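Ammonium transporter (Kuenenia stuttgartiensis, PDB 6EU6) probably senses ammonium as the transporter-like membrane part of an ammonium sensor histidine kinase, assembling as a trimer. Local coordinates at residues A[248-261]-A[295-307]. Residues are numbered along the deposited sequence; the frame is centred on the assembly and turned at random.
With LMT (dodecyl-beta-D-maltoside), chain E.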
# COMPACT_ATOMS: atom_id res chain seq x y z
N SER A 248 20.96 -5.71 -3.80
CA SER A 248 22.25 -5.99 -4.46
C SER A 248 22.15 -5.65 -5.92
O SER A 248 23.12 -5.16 -6.47
CB SER A 248 22.73 -7.46 -4.30
OG SER A 248 22.49 -7.77 -2.93
N ALA A 249 21.03 -5.98 -6.56
CA ALA A 249 20.85 -5.61 -7.94
C ALA A 249 20.97 -4.10 -8.14
O ALA A 249 21.66 -3.64 -9.08
CB ALA A 249 19.57 -6.19 -8.56
N GLY A 250 20.37 -3.33 -7.23
CA GLY A 250 20.46 -1.91 -7.34
C GLY A 250 21.90 -1.38 -7.14
O GLY A 250 22.32 -0.45 -7.83
N VAL A 251 22.62 -1.93 -6.16
CA VAL A 251 23.95 -1.40 -5.83
C VAL A 251 24.91 -1.75 -6.99
O VAL A 251 25.75 -0.92 -7.36
CB VAL A 251 24.44 -1.88 -4.45
CG1 VAL A 251 25.92 -1.55 -4.23
CG2 VAL A 251 23.60 -1.20 -3.31
N SER A 252 24.77 -2.96 -7.54
CA SER A 252 25.62 -3.40 -8.66
C SER A 252 25.35 -2.48 -9.81
O SER A 252 26.26 -2.04 -10.47
CB SER A 252 25.34 -4.85 -9.03
OG SER A 252 25.51 -5.56 -7.81
N ALA A 253 24.08 -2.16 -10.03
CA ALA A 253 23.73 -1.21 -11.07
C ALA A 253 24.30 0.18 -10.86
O ALA A 253 24.74 0.80 -11.83
CB ALA A 253 22.21 -1.14 -11.24
N LEU A 254 24.26 0.71 -9.63
CA LEU A 254 24.79 2.01 -9.39
C LEU A 254 26.26 1.99 -9.77
O LEU A 254 26.72 2.92 -10.40
CB LEU A 254 24.71 2.47 -7.93
CG LEU A 254 23.30 2.80 -7.41
CD1 LEU A 254 23.40 3.02 -5.90
CD2 LEU A 254 22.76 3.99 -8.24
N ILE A 255 26.96 0.92 -9.41
CA ILE A 255 28.39 0.87 -9.67
C ILE A 255 28.68 0.78 -11.17
O ILE A 255 29.45 1.58 -11.65
CB ILE A 255 29.08 -0.22 -8.85
CG1 ILE A 255 29.01 0.14 -7.39
CG2 ILE A 255 30.54 -0.40 -9.30
CD1 ILE A 255 29.20 -1.06 -6.53
N PHE A 256 28.07 -0.18 -11.87
CA PHE A 256 28.27 -0.46 -13.28
C PHE A 256 27.83 0.71 -14.15
O PHE A 256 28.47 1.01 -15.16
CB PHE A 256 27.46 -1.72 -13.66
CG PHE A 256 27.51 -2.09 -15.13
CD1 PHE A 256 28.64 -2.68 -15.67
CD2 PHE A 256 26.41 -1.88 -15.96
CE1 PHE A 256 28.68 -3.06 -17.01
CE2 PHE A 256 26.46 -2.22 -17.32
CZ PHE A 256 27.60 -2.82 -17.84
N ILE A 257 26.69 1.33 -13.81
CA ILE A 257 26.19 2.43 -14.59
C ILE A 257 27.11 3.67 -14.44
O ILE A 257 27.29 4.36 -15.45
CB ILE A 257 24.74 2.84 -14.25
CG1 ILE A 257 23.75 1.72 -14.62
CG2 ILE A 257 24.34 4.08 -15.02
CD1 ILE A 257 22.38 1.86 -13.91
N TYR A 258 27.64 3.95 -13.23
CA TYR A 258 28.60 5.08 -12.98
C TYR A 258 29.87 4.81 -13.76
O TYR A 258 30.29 5.62 -14.59
CB TYR A 258 28.93 5.26 -11.47
CG TYR A 258 29.64 6.58 -11.13
CD1 TYR A 258 29.05 7.81 -11.41
CD2 TYR A 258 30.92 6.59 -10.54
CE1 TYR A 258 29.71 9.01 -11.11
CE2 TYR A 258 31.58 7.78 -10.24
CZ TYR A 258 30.96 8.99 -10.54
OH TYR A 258 31.57 10.18 -10.26
N ALA A 259 30.44 3.63 -13.55
CA ALA A 259 31.68 3.29 -14.22
C ALA A 259 31.61 3.42 -15.78
O ALA A 259 32.57 3.81 -16.40
CB ALA A 259 32.11 1.89 -13.80
N THR A 260 30.46 3.11 -16.40
CA THR A 260 30.33 2.98 -17.85
C THR A 260 29.62 4.15 -18.53
O THR A 260 29.67 4.31 -19.74
CB THR A 260 29.54 1.72 -18.20
OG1 THR A 260 28.22 1.83 -17.67
CG2 THR A 260 30.24 0.46 -17.65
N ARG A 261 28.92 4.94 -17.78
CA ARG A 261 28.24 6.11 -18.31
C ARG A 261 28.53 7.39 -17.54
O ARG A 261 27.93 8.41 -17.89
CB ARG A 261 26.72 5.91 -18.34
CG ARG A 261 26.28 4.61 -18.98
CD ARG A 261 24.77 4.47 -18.96
NE ARG A 261 24.42 3.09 -19.22
CZ ARG A 261 23.20 2.58 -19.20
NH1 ARG A 261 22.12 3.32 -18.97
NH2 ARG A 261 23.08 1.29 -19.44
N ILE A 295 23.12 -13.44 -6.81
CA ILE A 295 22.09 -13.47 -7.90
C ILE A 295 21.67 -12.04 -8.30
O ILE A 295 21.59 -11.73 -9.47
CB ILE A 295 20.87 -14.31 -7.54
CG1 ILE A 295 21.31 -15.80 -7.36
CG2 ILE A 295 19.75 -14.19 -8.61
CD1 ILE A 295 20.31 -16.67 -6.61
N GLY A 296 21.47 -11.16 -7.31
CA GLY A 296 21.13 -9.77 -7.55
C GLY A 296 22.20 -9.02 -8.33
O GLY A 296 21.90 -8.31 -9.29
N LEU A 297 23.44 -9.17 -7.89
CA LEU A 297 24.59 -8.52 -8.51
C LEU A 297 24.74 -8.93 -9.98
O LEU A 297 24.77 -8.10 -10.89
CB LEU A 297 25.81 -8.88 -7.73
CG LEU A 297 27.19 -8.52 -8.24
CD1 LEU A 297 28.15 -8.77 -7.07
CD2 LEU A 297 27.63 -9.29 -9.49
N ILE A 298 24.71 -10.21 -10.21
CA ILE A 298 24.83 -10.73 -11.56
C ILE A 298 23.64 -10.31 -12.44
O ILE A 298 23.81 -9.88 -13.59
CB ILE A 298 24.85 -12.25 -11.49
CG1 ILE A 298 26.14 -12.76 -10.88
CG2 ILE A 298 24.68 -12.85 -12.92
CD1 ILE A 298 26.01 -14.25 -10.47
N THR A 299 22.42 -10.41 -11.88
CA THR A 299 21.23 -10.07 -12.65
C THR A 299 21.16 -8.59 -12.96
O THR A 299 20.81 -8.19 -14.07
CB THR A 299 19.94 -10.50 -11.94
OG1 THR A 299 20.02 -11.89 -11.59
CG2 THR A 299 18.64 -10.18 -12.81
N GLY A 300 21.51 -7.77 -12.00
CA GLY A 300 21.48 -6.34 -12.20
C GLY A 300 22.29 -5.86 -13.43
O GLY A 300 21.81 -5.13 -14.29
N ILE A 301 23.55 -6.23 -13.48
CA ILE A 301 24.43 -5.94 -14.61
C ILE A 301 23.92 -6.61 -15.90
O ILE A 301 23.84 -5.96 -16.93
CB ILE A 301 25.85 -6.41 -14.25
CG1 ILE A 301 26.39 -5.50 -13.14
CG2 ILE A 301 26.80 -6.38 -15.43
CD1 ILE A 301 27.50 -6.14 -12.38
N LEU A 302 23.61 -7.90 -15.87
CA LEU A 302 23.24 -8.56 -17.11
C LEU A 302 21.95 -7.98 -17.67
O LEU A 302 21.73 -7.93 -18.92
CB LEU A 302 23.08 -10.05 -16.95
CG LEU A 302 24.36 -10.83 -16.62
CD1 LEU A 302 24.08 -12.31 -16.48
CD2 LEU A 302 25.29 -10.64 -17.78
N ALA A 303 21.07 -7.53 -16.78
CA ALA A 303 19.78 -7.01 -17.25
C ALA A 303 19.96 -5.65 -17.96
O ALA A 303 19.28 -5.36 -18.95
CB ALA A 303 18.79 -6.89 -16.11
N ILE A 304 20.89 -4.84 -17.47
CA ILE A 304 21.18 -3.57 -18.06
C ILE A 304 21.87 -3.79 -19.43
O ILE A 304 21.57 -3.04 -20.36
CB ILE A 304 22.10 -2.73 -17.15
CG1 ILE A 304 21.30 -2.28 -15.92
CG2 ILE A 304 22.67 -1.52 -17.87
CD1 ILE A 304 22.21 -1.67 -14.86
N ILE A 305 22.73 -4.82 -19.53
CA ILE A 305 23.40 -5.10 -20.80
C ILE A 305 22.31 -5.50 -21.78
O ILE A 305 22.24 -5.02 -22.93
CB ILE A 305 24.46 -6.18 -20.63
CG1 ILE A 305 25.64 -5.56 -19.85
CG2 ILE A 305 24.91 -6.74 -22.00
CD1 ILE A 305 26.59 -6.57 -19.26
N ALA A 306 21.46 -6.41 -21.34
CA ALA A 306 20.34 -6.83 -22.14
C ALA A 306 19.41 -5.74 -22.57
O ALA A 306 18.98 -5.70 -23.75
CB ALA A 306 19.58 -7.95 -21.47
N GLU A 307 19.10 -4.83 -21.67
CA GLU A 307 18.21 -3.75 -22.02
C GLU A 307 18.77 -2.93 -23.20
O GLU A 307 18.04 -2.60 -24.14
CB GLU A 307 18.06 -2.85 -20.81
CG GLU A 307 17.38 -1.55 -21.02
CD GLU A 307 17.42 -0.65 -19.75
OE1 GLU A 307 18.49 -0.28 -19.21
OE2 GLU A 307 16.34 -0.33 -19.25
C1B LMT E . 27.67 17.88 -6.55
C2B LMT E . 27.50 18.95 -7.68
C3B LMT E . 28.87 19.43 -8.14
C4B LMT E . 29.53 20.00 -6.92
C5B LMT E . 29.76 18.94 -5.88
C6B LMT E . 30.55 19.56 -4.71
O1B LMT E . 28.36 16.74 -7.06
O2B LMT E . 26.85 18.42 -8.84
O3B LMT E . 28.84 20.48 -9.12
O4' LMT E . 30.78 20.60 -7.28
O5B LMT E . 28.48 18.37 -5.48
O6B LMT E . 30.30 21.00 -4.52
C1' LMT E . 27.94 12.73 -7.88
C2' LMT E . 26.83 13.67 -8.16
C3' LMT E . 27.27 15.06 -8.19
C4' LMT E . 27.81 15.44 -6.89
C5' LMT E . 28.88 14.40 -6.47
C6' LMT E . 29.34 14.67 -5.05
O1' LMT E . 27.46 11.41 -7.91
O2' LMT E . 26.33 13.44 -9.45
O3' LMT E . 26.21 15.96 -8.45
O5' LMT E . 28.43 13.06 -6.59
O6' LMT E . 28.29 14.88 -4.09
C1 LMT E . 28.51 10.44 -7.65
C2 LMT E . 27.98 9.02 -7.89
C3 LMT E . 28.94 7.92 -7.44
C4 LMT E . 28.39 6.49 -7.69
C5 LMT E . 28.05 5.72 -6.41
C6 LMT E . 28.46 4.25 -6.34
C7 LMT E . 27.66 3.54 -5.23
C8 LMT E . 28.51 2.80 -4.20
C9 LMT E . 27.70 2.10 -3.07
C10 LMT E . 28.51 1.04 -2.26
C11 LMT E . 28.30 0.95 -0.71
C12 LMT E . 27.62 -0.31 -0.13
O HOH W 1 20.90 -0.12 -20.66
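With CG anti to the backbone N (chi1 177°), Phe256 swings its ring out against segment 295-307, where Ile301 holds its own CG2 anti to N and lays that methyl over the ring. This is a CH-pi contact: CG2 of Ile301 stands 4.1 Å from the ring centroid of Phe256, nearly on the normal, while CG2 of Thr260, from the ring's own helix, lies above the opposite face, offset toward the rim. CG2 of Ile304 meets the ring edge near its plane, 3.9 Å from Phe256 CE2, so the flat ring is held on both faces and at its edge. Beta-branched isoleucine suits this place because its two arms part: CD1 of Ile304 turns instead to CB of Ala253 (3.7 Å) and to Ile257, making Ile304 a knob in the hole formed by Ala253, Phe256, Ile257 and Arg261. In this ammonium transporter-type bundle, the contact joins helices 234-261 and 289-312; the segment axes cross at -48° and approach to 7.1 Å. The bare CA atoms of Gly296 and Gly300 let the backbone at Ser248 and small Ala249 come close, Ala249 CA lying 3.2 Å from Gly296 O in a CA-H...O contact. Compact Ser252 also suits this narrow end: its OG rests against Leu297 while donating to Ser248 O within its own helix. At the other end, a water accepts from Arg261 NH2 and donates to Ile304 O and Glu307 OE1, bridging two opposite charges; NH1 of Arg261 forms a salt bridge with Glu265.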